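Local coordinates for hypothetical protein Atu2684 (Agrobacterium tumefaciens, PDB 2AXO), which is of unknown function but carries a CXXC disulfide and belongs to the DUF1223 family of the thioredoxin clan, consistent with a thiol-disulfide redox role, at residues V150-K155 / V161-G166; A177-E182 / A253-G258; Q207-W212 / M217-P222; T98-G103 / A235-T240. All blocks are in the same frame, centred on the assembly; numbering follows the deposited sequence.

In the fold
Three of the contacts belong to the beta-rich part of the chain, and contact 4 ties that part to helix 95-107. Contacts 1 and 3 are closest, their centres about 9 Å apart, because strands 161-165 and 217-221 are neighbours in one three-stranded sheet. Contacts 2, 3 and 4 each draw on the four-stranded antiparallel sheet, with strand 232-241 in contact 4 lying between the two strands of contact 2, whose centre is about 14 Å away. Val236 and Leu238 of 235-240 also pack on the hairpin of contact 1. The Cys54-Cys57 disulfide lies between strand 45-50 and helix 58-70, as in thioredoxin-like folds.

Contact 1: residues V150-K155 / V161-G166; sequences VPVSSK and VEIDIG
Residues 152-155 and 161-165 run antiparallel, Val152 facing Ile165 and Lys155 facing Glu162, with the strand axes 4.6 Å apart and their directions at 168°. This is a beta hairpin, and its backbone ladder is complete over the paired residues. Ser153 and Asp164 form a hydrogen-bonded pair, from Ser153 N to Asp164 O at 2.8 Å and from Asp164 N to Ser153 O at 2.7 Å. Lys155 and Glu162 bond each other in the same way, and the N-H of Glu162 points almost straight at Lys155 O, 175° at the hydrogen. Next to Ile165, Gly166 N donates to Pro151 O at 2.8 Å, and the proline ring lies close by, its CG 3.6 Å from Gly166 CA.

Val152, Ser154, Ile163 and Ile165 share one face, where Val152, Ile163 and Ile165 pack on Val236 and Leu238 of strand 232-241 and Ser154 OG hydrogen-bonds Ser254 OG. Val150 joins them: CG1, turned opposite the backbone N (chi1 -176°), comes to 4.0 Å from Ile165 CG2. The other face is polar. Lys155 NZ and Glu162 OE2, 5.7 Å apart, are opposite charges near each other without a salt bridge, so any attraction is probably long-range. Asp164 OD1 instead takes a hydrogen bond with Thr218 OG1 on the next strand. A water 2.7 Å from Ser153 OG makes a weak second bond to Asp164 O, linking the serine hydroxyl to the opposite backbone.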
loop_
_atom_site.group_PDB
_atom_site.type_symbol
_atom_site.label_atom_id
_atom_site.label_comp_id
_atom_site.label_asym_id
_atom_site.label_seq_id
_atom_site.Cartn_x
_atom_site.Cartn_y
_atom_site.Cartn_z
ATOM N N VAL A 150 31.352 -0.755 4.573
ATOM C CA VAL A 150 31.592 -0.925 6.002
ATOM C C VAL A 150 31.469 -2.390 6.384
ATOM O O VAL A 150 30.439 -3.018 6.148
ATOM C CB VAL A 150 30.579 -0.118 6.836
ATOM C CG1 VAL A 150 30.916 -0.228 8.313
ATOM C CG2 VAL A 150 30.577 1.336 6.391
ATOM N N PRO A 151 32.522 -2.959 6.991
ATOM C CA PRO A 151 32.455 -4.364 7.377
ATOM C C PRO A 151 31.445 -4.618 8.492
ATOM O O PRO A 151 31.354 -3.853 9.453
ATOM C CB PRO A 151 33.894 -4.680 7.793
ATOM C CG PRO A 151 34.400 -3.372 8.296
ATOM C CD PRO A 151 33.836 -2.376 7.317
ATOM N N VAL A 152 30.665 -5.682 8.327
ATOM C CA VAL A 152 29.663 -6.075 9.309
ATOM C C VAL A 152 29.795 -7.579 9.482
ATOM O O VAL A 152 29.829 -8.325 8.499
ATOM C CB VAL A 152 28.220 -5.747 8.839
ATOM C CG1 VAL A 152 27.222 -6.196 9.901
ATOM C CG2 VAL A 152 28.073 -4.254 8.591
ATOM N N SER A 153 29.894 -8.015 10.732
ATOM C CA SER A 153 30.032 -9.432 11.063
ATOM C C SER A 153 28.996 -9.792 12.115
ATOM O O SER A 153 28.632 -8.962 12.942
ATOM C CB SER A 153 31.424 -9.726 11.637
ATOM O OG SER A 153 32.456 -9.398 10.720
ATOM N N SER A 154 28.532 -11.035 12.092
ATOM C CA SER A 154 27.544 -11.483 13.062
ATOM C C SER A 154 27.790 -12.941 13.416
ATOM O O SER A 154 28.214 -13.735 12.577
ATOM C CB SER A 154 26.133 -11.312 12.495
ATOM O OG SER A 154 26.008 -11.968 11.240
ATOM N N LYS A 155 27.525 -13.289 14.669
ATOM C CA LYS A 155 27.726 -14.651 15.125
ATOM C C LYS A 155 27.017 -14.859 16.448
ATOM O O LYS A 155 26.629 -13.899 17.112
ATOM C CB LYS A 155 29.218 -14.921 15.322
ATOM C CG LYS A 155 29.856 -13.964 16.322
ATOM C CD LYS A 155 31.291 -14.344 16.673
ATOM C CE LYS A 155 31.341 -15.621 17.496
ATOM N NZ LYS A 155 32.722 -15.912 17.974
ATOM N N VAL A 161 23.694 -12.952 20.706
ATOM C CA VAL A 161 24.064 -12.643 19.331
ATOM C C VAL A 161 24.999 -11.442 19.352
ATOM O O VAL A 161 24.714 -10.425 19.990
ATOM C CB VAL A 161 22.834 -12.304 18.456
ATOM C CG1 VAL A 161 23.293 -11.753 17.106
ATOM C CG2 VAL A 161 21.989 -13.548 18.247
ATOM N N GLU A 162 26.121 -11.573 18.655
ATOM C CA GLU A 162 27.105 -10.508 18.591
ATOM C C GLU A 162 27.242 -9.969 17.175
ATOM O O GLU A 162 27.491 -10.720 16.228
ATOM C CB GLU A 162 28.460 -11.023 19.084
ATOM C CG GLU A 162 29.550 -9.969 19.159
ATOM C CD GLU A 162 30.789 -10.476 19.873
ATOM O OE1 GLU A 162 30.660 -10.920 21.035
ATOM O OE2 GLU A 162 31.885 -10.432 19.274
ATOM N N ILE A 163 27.065 -8.659 17.047
ATOM C CA ILE A 163 27.179 -7.976 15.769
ATOM C C ILE A 163 28.357 -7.024 15.846
ATOM O O ILE A 163 28.393 -6.144 16.706
ATOM C CB ILE A 163 25.928 -7.151 15.458
ATOM C CG1 ILE A 163 24.709 -8.070 15.377
ATOM C CG2 ILE A 163 26.126 -6.372 14.157
ATOM C CD1 ILE A 163 23.403 -7.323 15.153
ATOM N N ASP A 164 29.317 -7.215 14.951
ATOM C CA ASP A 164 30.515 -6.385 14.892
ATOM C C ASP A 164 30.480 -5.475 13.670
ATOM O O ASP A 164 30.349 -5.946 12.539
ATOM C CB ASP A 164 31.761 -7.272 14.833
ATOM C CG ASP A 164 32.448 -7.399 16.173
ATOM O OD1 ASP A 164 31.748 -7.585 17.194
ATOM O OD2 ASP A 164 33.695 -7.320 16.206
ATOM N N ILE A 165 30.602 -4.173 13.906
ATOM C CA ILE A 165 30.579 -3.186 12.834
ATOM C C ILE A 165 31.905 -2.439 12.768
ATOM O O ILE A 165 32.452 -2.043 13.797
ATOM C CB ILE A 165 29.463 -2.161 13.057
ATOM C CG1 ILE A 165 28.149 -2.889 13.350
ATOM C CG2 ILE A 165 29.318 -1.278 11.825
ATOM C CD1 ILE A 165 27.026 -1.972 13.708
ATOM N N GLY A 166 32.408 -2.247 11.555
ATOM C CA GLY A 166 33.671 -1.553 11.374
ATOM C C GLY A 166 33.570 -0.041 11.306
ATOM O O GLY A 166 32.491 0.536 11.452
HETATM O O HOH W 1 33.338 -6.899 11.251
#

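Contact 2: residues A177-E182 / A253-G258; sequences AYFTRE and ASILLG
Phe179 is the first residue of 177-182 to meet 253-258, and it does so with the far rim of its ring. The ring comes edge-on: CZ lies 4.2 Å from Ile255 CG2 and 4.1 Å from Leu257 CD2, both methyls near the ring plane. With CG placed between the backbone N and the carbonyl carbon (chi1 57°), the ring is carried across toward the other strand. His201 stacks on this ring.

At Arg181 the chain turns a corner, and the side chain bends back at chi2 (64°). Its guanidinium group thereby receives Leu257 CD1 over one face, 4.1 Å from NH1. The polar end has its own partner, since NH1 hydrogen-bonds His201 NE2. Leu257 is thus shared: CD2 meets the phenylalanine rim, while CD1 lies over the guanidinium face.

No hydrogen bond joins the segments, because strand 232-241 runs between them and pairs with both. Phe179 also packs on Leu76, and Ile255 on Val74, of strand 74-79. Side chains of two strands flanking strand 232-241 thus meet over it, on the sheet face turned to strand 74-79: sheet-on-sheet packing in this thioredoxin-clan protein.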
loop_
_atom_site.group_PDB
_atom_site.type_symbol
_atom_site.label_atom_id
_atom_site.label_comp_id
_atom_site.label_asym_id
_atom_site.label_seq_id
_atom_site.Cartn_x
_atom_site.Cartn_y
_atom_site.Cartn_z
ATOM N N ALA A 177 16.804 -7.761 10.315
ATOM C CA ALA A 177 15.616 -8.312 9.684
ATOM C C ALA A 177 15.628 -9.812 9.943
ATOM O O ALA A 177 16.544 -10.524 9.517
ATOM C CB ALA A 177 15.627 -8.027 8.181
ATOM N N TYR A 178 14.618 -10.282 10.665
ATOM C CA TYR A 178 14.504 -11.695 11.006
ATOM C C TYR A 178 13.682 -12.413 9.948
ATOM O O TYR A 178 12.650 -11.914 9.511
ATOM C CB TYR A 178 13.832 -11.833 12.374
ATOM C CG TYR A 178 14.587 -11.138 13.490
ATOM C CD1 TYR A 178 15.664 -11.762 14.124
ATOM C CD2 TYR A 178 14.239 -9.848 13.897
ATOM C CE1 TYR A 178 16.378 -11.119 15.144
ATOM C CE2 TYR A 178 14.945 -9.194 14.913
ATOM C CZ TYR A 178 16.011 -9.834 15.529
ATOM O OH TYR A 178 16.712 -9.186 16.521
ATOM N N PHE A 179 14.143 -13.587 9.531
ATOM C CA PHE A 179 13.421 -14.344 8.523
ATOM C C PHE A 179 13.466 -15.836 8.775
ATOM O O PHE A 179 14.268 -16.334 9.576
ATOM C CB PHE A 179 13.996 -14.070 7.123
ATOM C CG PHE A 179 15.464 -14.367 6.999
ATOM C CD1 PHE A 179 16.399 -13.339 7.087
ATOM C CD2 PHE A 179 15.915 -15.678 6.819
ATOM C CE1 PHE A 179 17.764 -13.605 6.999
ATOM C CE2 PHE A 179 17.278 -15.960 6.731
ATOM C CZ PHE A 179 18.206 -14.920 6.821
ATOM N N THR A 180 12.568 -16.540 8.098
ATOM C CA THR A 180 12.534 -17.983 8.161
ATOM C C THR A 180 13.424 -18.340 6.979
ATOM O O THR A 180 13.466 -17.615 5.987
ATOM C CB THR A 180 11.104 -18.544 7.938
ATOM O OG1 THR A 180 10.569 -18.035 6.705
ATOM C CG2 THR A 180 10.191 -18.139 9.089
ATOM N N ARG A 181 14.163 -19.430 7.100
ATOM C CA ARG A 181 15.056 -19.859 6.037
ATOM C C ARG A 181 14.239 -20.266 4.814
ATOM O O ARG A 181 14.392 -19.700 3.731
ATOM C CB ARG A 181 15.901 -21.022 6.547
ATOM C CG ARG A 181 16.732 -21.720 5.507
ATOM C CD ARG A 181 17.779 -20.814 4.907
ATOM N NE ARG A 181 18.795 -21.616 4.240
ATOM C CZ ARG A 181 19.732 -21.127 3.444
ATOM N NH1 ARG A 181 19.787 -19.820 3.204
ATOM N NH2 ARG A 181 20.612 -21.948 2.892
ATOM N N GLU A 182 13.364 -21.250 4.997
ATOM C CA GLU A 182 12.497 -21.721 3.926
ATOM C C GLU A 182 11.128 -22.051 4.506
ATOM O O GLU A 182 11.028 -22.761 5.499
ATOM C CB GLU A 182 13.079 -22.968 3.263
ATOM C CG GLU A 182 12.248 -23.452 2.091
ATOM C CD GLU A 182 11.587 -24.786 2.348
ATOM O OE1 GLU A 182 12.301 -25.814 2.329
ATOM O OE2 GLU A 182 10.356 -24.807 2.574
ATOM N N ALA A 253 26.433 -4.888 5.372
ATOM C CA ALA A 253 25.423 -5.906 5.613
ATOM C C ALA A 253 26.018 -7.275 5.881
ATOM O O ALA A 253 27.129 -7.588 5.447
ATOM C CB ALA A 253 24.464 -5.984 4.430
ATOM N N SER A 254 25.253 -8.091 6.590
ATOM C CA SER A 254 25.681 -9.428 6.939
ATOM C C SER A 254 24.479 -10.309 7.216
ATOM O O SER A 254 23.413 -9.825 7.598
ATOM C CB SER A 254 26.568 -9.375 8.184
ATOM O OG SER A 254 26.846 -10.672 8.686
ATOM N N ILE A 255 24.653 -11.607 7.004
ATOM C CA ILE A 255 23.593 -12.552 7.292
ATOM C C ILE A 255 24.112 -13.569 8.285
ATOM O O ILE A 255 25.255 -14.008 8.210
ATOM C CB ILE A 255 23.100 -13.302 6.040
ATOM C CG1 ILE A 255 22.194 -12.385 5.212
ATOM C CG2 ILE A 255 22.326 -14.565 6.459
ATOM C CD1 ILE A 255 21.564 -13.052 4.005
ATOM N N LEU A 256 23.263 -13.910 9.241
ATOM C CA LEU A 256 23.591 -14.896 10.249
ATOM C C LEU A 256 22.498 -15.944 10.144
ATOM O O LEU A 256 21.322 -15.632 10.334
ATOM C CB LEU A 256 23.575 -14.266 11.647
ATOM C CG LEU A 256 23.791 -15.237 12.812
ATOM C CD1 LEU A 256 25.108 -15.980 12.616
ATOM C CD2 LEU A 256 23.806 -14.478 14.135
ATOM N N LEU A 257 22.868 -17.176 9.814
ATOM C CA LEU A 257 21.864 -18.228 9.711
ATOM C C LEU A 257 21.755 -18.959 11.036
ATOM O O LEU A 257 22.745 -19.109 11.752
ATOM C CB LEU A 257 22.219 -19.227 8.606
ATOM C CG LEU A 257 22.189 -18.711 7.168
ATOM C CD1 LEU A 257 22.516 -19.855 6.218
ATOM C CD2 LEU A 257 20.819 -18.126 6.856
ATOM N N GLY A 258 20.545 -19.404 11.360
ATOM C CA GLY A 258 20.327 -20.118 12.602
ATOM C C GLY A 258 21.156 -21.387 12.660
ATOM O O GLY A 258 21.649 -21.768 13.718
#

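Contact 3: residues Q207-W212 / M217-P222; sequences QTVGMW and MTVKLP
Val209 holds CG1 opposite its backbone N (chi1 -178°), which directs that methyl at Val219 and Leu221, while Met217, with CG between backbone N and carbonyl carbon (chi1 71°), lays its selenium against Met211 O and Trp212 CA. The two strands form a beta arch: they are joined by a short loop, their axes lie 8.2 Å apart at 154°, and no hydrogen bond links them. Each belongs to a different sheet, 207-212 beside strand 172-186 and 217-221 beside strand 161-165, so contact is through side chains, at one end against backbone.

Val209 CG1 is the tight point. It stands 3.4 Å from Val219 CG1 and 3.3 Å from Leu221 CD2, both shorter than ordinary van der Waals contact. Val209 and Gly210 bond the backbone of Val174, consistent with a beta bulge here.

At the loop end, the selenomethionine Met217 touches the opposite backbone, its SE 3.3 Å from Met211 O. Trp212 turns the edge of its indole to the same side chain, with CD1 4.2 Å from Met217 CG, and NE1 bonds Gly166 O. The selenium completes a Met-aromatic contact, with Met217 SE 5.4 Å from the centroid of the Trp212 five-membered ring, at its edge.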
loop_
_atom_site.group_PDB
_atom_site.type_symbol
_atom_site.label_atom_id
_atom_site.label_comp_id
_atom_site.label_asym_id
_atom_site.label_seq_id
_atom_site.Cartn_x
_atom_site.Cartn_y
_atom_site.Cartn_z
ATOM N N GLN A 207 13.823 -4.766 13.218
ATOM C CA GLN A 207 14.024 -3.875 14.354
ATOM C C GLN A 207 15.392 -3.218 14.338
ATOM O O GLN A 207 16.373 -3.785 13.846
ATOM C CB GLN A 207 13.840 -4.630 15.674
ATOM C CG GLN A 207 14.780 -5.803 15.856
ATOM C CD GLN A 207 14.523 -6.561 17.146
ATOM O OE1 GLN A 207 13.376 -6.853 17.490
ATOM N NE2 GLN A 207 15.590 -6.903 17.854
ATOM N N THR A 208 15.441 -2.006 14.874
ATOM C CA THR A 208 16.677 -1.249 14.956
ATOM C C THR A 208 17.269 -1.538 16.324
ATOM O O THR A 208 16.624 -1.305 17.344
ATOM C CB THR A 208 16.404 0.248 14.807
ATOM O OG1 THR A 208 15.802 0.489 13.531
ATOM C CG2 THR A 208 17.695 1.039 14.914
ATOM N N VAL A 209 18.497 -2.042 16.344
ATOM C CA VAL A 209 19.138 -2.416 17.596
ATOM C C VAL A 209 20.183 -1.433 18.114
ATOM O O VAL A 209 20.755 -1.628 19.188
ATOM C CB VAL A 209 19.757 -3.816 17.447
ATOM C CG1 VAL A 209 20.385 -4.268 18.746
ATOM C CG2 VAL A 209 18.677 -4.798 17.018
ATOM N N GLY A 210 20.415 -0.363 17.366
ATOM C CA GLY A 210 21.393 0.615 17.798
ATOM C C GLY A 210 21.709 1.603 16.699
ATOM O O GLY A 210 21.167 1.516 15.596
HETATM N N MSE A 211 22.586 2.549 17.006
HETATM C CA MSE A 211 22.977 3.560 16.040
HETATM C C MSE A 211 24.484 3.541 15.845
HETATM O O MSE A 211 25.245 3.443 16.805
HETATM C CB MSE A 211 22.539 4.937 16.533
HETATM C CG MSE A 211 23.028 6.086 15.683
HETATM SE SE MSE A 211 22.419 7.761 16.418
HETATM C CE MSE A 211 23.334 7.652 18.118
ATOM N N TRP A 212 24.907 3.627 14.589
ATOM C CA TRP A 212 26.323 3.635 14.240
ATOM C C TRP A 212 26.680 5.078 13.907
ATOM O O TRP A 212 25.907 5.760 13.238
ATOM C CB TRP A 212 26.545 2.738 13.024
ATOM C CG TRP A 212 27.940 2.695 12.489
ATOM C CD1 TRP A 212 29.016 2.054 13.035
ATOM C CD2 TRP A 212 28.382 3.224 11.235
ATOM N NE1 TRP A 212 30.099 2.138 12.191
ATOM C CE2 TRP A 212 29.738 2.849 11.077
ATOM C CE3 TRP A 212 27.763 3.974 10.223
ATOM C CZ2 TRP A 212 30.483 3.197 9.944
ATOM C CZ3 TRP A 212 28.513 4.319 9.094
ATOM C CH2 TRP A 212 29.854 3.928 8.968
HETATM N N MSE A 217 31.884 -0.636 16.326
HETATM C CA MSE A 217 31.067 -0.983 17.477
HETATM C C MSE A 217 30.656 -2.440 17.491
HETATM O O MSE A 217 30.695 -3.131 16.472
HETATM C CB MSE A 217 29.829 -0.073 17.557
HETATM C CG MSE A 217 28.764 -0.324 16.496
HETATM SE SE MSE A 217 27.188 0.808 16.723
HETATM C CE MSE A 217 26.589 0.188 18.451
ATOM N N THR A 218 30.278 -2.901 18.676
ATOM C CA THR A 218 29.846 -4.270 18.872
ATOM C C THR A 218 28.539 -4.203 19.641
ATOM O O THR A 218 28.468 -3.586 20.706
ATOM C CB THR A 218 30.874 -5.070 19.697
ATOM O OG1 THR A 218 32.116 -5.118 18.990
ATOM C CG2 THR A 218 30.380 -6.487 19.943
ATOM N N VAL A 219 27.507 -4.831 19.089
ATOM C CA VAL A 219 26.191 -4.848 19.711
ATOM C C VAL A 219 25.854 -6.250 20.168
ATOM O O VAL A 219 25.881 -7.176 19.370
ATOM C CB VAL A 219 25.089 -4.417 18.724
ATOM C CG1 VAL A 219 23.754 -4.360 19.450
ATOM C CG2 VAL A 219 25.423 -3.079 18.106
ATOM N N LYS A 220 25.532 -6.405 21.447
ATOM C CA LYS A 220 25.176 -7.711 21.985
ATOM C C LYS A 220 23.659 -7.822 22.139
ATOM O O LYS A 220 23.021 -6.943 22.730
ATOM C CB LYS A 220 25.824 -7.924 23.353
ATOM C CG LYS A 220 27.334 -7.784 23.380
ATOM C CD LYS A 220 28.023 -9.048 22.901
ATOM C CE LYS A 220 29.532 -8.941 23.070
ATOM N NZ LYS A 220 29.916 -8.667 24.483
ATOM N N LEU A 221 23.095 -8.905 21.609
ATOM C CA LEU A 221 21.657 -9.175 21.684
ATOM C C LEU A 221 21.416 -10.364 22.614
ATOM O O LEU A 221 22.191 -11.320 22.614
ATOM C CB LEU A 221 21.112 -9.477 20.284
ATOM C CG LEU A 221 21.082 -8.265 19.350
ATOM C CD1 LEU A 221 20.775 -8.691 17.912
ATOM C CD2 LEU A 221 20.025 -7.300 19.860
ATOM N N PRO A 222 20.331 -10.322 23.413
ATOM C CA PRO A 222 19.961 -11.373 24.370
ATOM C C PRO A 222 19.474 -12.697 23.791
ATOM O O PRO A 222 19.310 -12.845 22.579
ATOM C CB PRO A 222 18.886 -10.696 25.213
ATOM C CG PRO A 222 18.187 -9.858 24.200
ATOM C CD PRO A 222 19.348 -9.226 23.452
#

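Contact 4: residues T98-G103 / A235-T240; sequences TERQYG and AVLLQT
Arg100 of helix 95-107 reaches Gln239 of strand 232-241 through one hydrogen bond, NH2 to OE1, 2.8 Å long and nearly straight at 168°. The oxygen lies at the edge of the guanidinium group, in its plane, and the donor approaches along a lone pair in the carbonyl plane. The two flat groups are nevertheless turned strongly, 72° between planes. Leu237 adds an apolar neighbour that comes obliquely to the guanidinium, its CD1 3.7 Å from Arg100 NH2.

Both side chains are extended and come from opposite directions, so they bridge the gap between helix and sheet. Arg100 has CG opposite its backbone N (chi1 -177°) and runs straight to NE, which makes a weak bond to Tyr78 OH.

In the next shell, NH2 also forms a salt bridge with Glu47 OE2 on strand 45-50. On the other side of the amide, Gln239 NE2 bonds Ala248 O and Tyr104 OH. The helix turns Tyr102 toward the second subunit, where its ring meets Tyr82 of that subunit.

Since NE2 donates to the Ala248 carbonyl, the amide's rotation is fixed with OE1 toward the arginine, and the guanidinium charge within this buried contact is probably balanced largely by Glu47.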
loop_
_atom_site.group_PDB
_atom_site.type_symbol
_atom_site.label_atom_id
_atom_site.label_comp_id
_atom_site.label_asym_id
_atom_site.label_seq_id
_atom_site.Cartn_x
_atom_site.Cartn_y
_atom_site.Cartn_z
ATOM N N THR A 98 4.872 -4.023 4.297
ATOM C CA THR A 98 4.349 -3.105 3.306
ATOM C C THR A 98 4.817 -1.688 3.642
ATOM O O THR A 98 5.203 -0.930 2.753
ATOM C CB THR A 98 2.809 -3.157 3.245
ATOM O OG1 THR A 98 2.386 -4.512 3.040
ATOM C CG2 THR A 98 2.295 -2.301 2.093
ATOM N N GLU A 99 4.806 -1.334 4.921
ATOM C CA GLU A 99 5.254 -0.002 5.317
ATOM C C GLU A 99 6.703 0.249 4.917
ATOM O O GLU A 99 7.070 1.376 4.576
ATOM C CB GLU A 99 5.082 0.196 6.823
ATOM C CG GLU A 99 3.624 0.193 7.249
ATOM C CD GLU A 99 3.438 0.576 8.696
ATOM O OE1 GLU A 99 4.086 -0.045 9.564
ATOM O OE2 GLU A 99 2.636 1.496 8.967
ATOM N N ARG A 100 7.528 -0.794 4.948
ATOM C CA ARG A 100 8.924 -0.630 4.555
ATOM C C ARG A 100 8.979 -0.313 3.062
ATOM O O ARG A 100 9.767 0.526 2.636
ATOM C CB ARG A 100 9.740 -1.892 4.874
ATOM C CG ARG A 100 11.234 -1.778 4.552
ATOM C CD ARG A 100 12.004 -2.929 5.192
ATOM N NE ARG A 100 13.441 -2.927 4.890
ATOM C CZ ARG A 100 14.318 -2.059 5.387
ATOM N NH1 ARG A 100 13.924 -1.096 6.215
ATOM N NH2 ARG A 100 15.599 -2.169 5.079
ATOM N N GLN A 101 8.142 -0.964 2.258
ATOM C CA GLN A 101 8.158 -0.665 0.835
ATOM C C GLN A 101 7.699 0.784 0.624
ATOM O O GLN A 101 8.140 1.442 -0.317
ATOM C CB GLN A 101 7.268 -1.634 0.051
ATOM C CG GLN A 101 7.296 -1.417 -1.456
ATOM C CD GLN A 101 6.452 -2.437 -2.203
ATOM O OE1 GLN A 101 5.388 -2.840 -1.733
ATOM N NE2 GLN A 101 6.913 -2.841 -3.382
ATOM N N TYR A 102 6.825 1.281 1.501
ATOM C CA TYR A 102 6.361 2.667 1.397
ATOM C C TYR A 102 7.521 3.602 1.716
ATOM O O TYR A 102 7.709 4.630 1.065
ATOM C CB TYR A 102 5.221 2.956 2.385
ATOM C CG TYR A 102 3.950 2.185 2.134
ATOM C CD1 TYR A 102 3.563 1.838 0.843
ATOM C CD2 TYR A 102 3.102 1.852 3.189
ATOM C CE1 TYR A 102 2.361 1.178 0.605
ATOM C CE2 TYR A 102 1.896 1.197 2.959
ATOM C CZ TYR A 102 1.534 0.867 1.662
ATOM O OH TYR A 102 0.330 0.246 1.424
ATOM N N GLY A 103 8.292 3.240 2.736
ATOM C CA GLY A 103 9.432 4.047 3.122
ATOM C C GLY A 103 10.369 4.210 1.947
ATOM O O GLY A 103 10.895 5.297 1.702
ATOM N N ALA A 235 19.370 -10.779 8.935
ATOM C CA ALA A 235 20.276 -10.008 8.115
ATOM C C ALA A 235 20.504 -8.726 8.889
ATOM O O ALA A 235 19.552 -8.139 9.399
ATOM C CB ALA A 235 19.632 -9.703 6.765
ATOM N N VAL A 236 21.762 -8.323 9.015
ATOM C CA VAL A 236 22.090 -7.081 9.700
ATOM C C VAL A 236 22.325 -6.083 8.583
ATOM O O VAL A 236 23.148 -6.315 7.699
ATOM C CB VAL A 236 23.383 -7.200 10.539
ATOM C CG1 VAL A 236 23.761 -5.830 11.106
ATOM C CG2 VAL A 236 23.178 -8.197 11.683
ATOM N N LEU A 237 21.589 -4.981 8.611
ATOM C CA LEU A 237 21.722 -3.966 7.583
ATOM C C LEU A 237 22.163 -2.658 8.224
ATOM O O LEU A 237 21.469 -2.131 9.093
ATOM C CB LEU A 237 20.382 -3.760 6.865
ATOM C CG LEU A 237 19.703 -5.003 6.270
ATOM C CD1 LEU A 237 18.348 -4.626 5.691
ATOM C CD2 LEU A 237 20.591 -5.627 5.187
ATOM N N LEU A 238 23.328 -2.147 7.828
ATOM C CA LEU A 238 23.793 -0.873 8.376
ATOM C C LEU A 238 23.192 0.130 7.403
ATOM O O LEU A 238 23.779 0.443 6.365
ATOM C CB LEU A 238 25.320 -0.795 8.363
ATOM C CG LEU A 238 25.932 0.424 9.072
ATOM C CD1 LEU A 238 25.531 0.446 10.546
ATOM C CD2 LEU A 238 27.441 0.360 8.934
ATOM N N GLN A 239 22.016 0.639 7.759
ATOM C CA GLN A 239 21.279 1.524 6.878
ATOM C C GLN A 239 21.133 2.992 7.249
ATOM O O GLN A 239 20.714 3.341 8.352
ATOM C CB GLN A 239 19.898 0.892 6.637
ATOM C CG GLN A 239 19.006 1.602 5.637
ATOM C CD GLN A 239 17.897 0.704 5.110
ATOM O OE1 GLN A 239 17.332 -0.118 5.845
ATOM N NE2 GLN A 239 17.565 0.871 3.837
ATOM N N THR A 240 21.491 3.850 6.299
ATOM C CA THR A 240 21.380 5.289 6.479
ATOM C C THR A 240 19.933 5.672 6.190
ATOM O O THR A 240 19.150 4.860 5.700
ATOM C CB THR A 240 22.284 6.053 5.493
ATOM O OG1 THR A 240 21.838 5.826 4.146
ATOM C CG2 THR A 240 23.720 5.589 5.627
#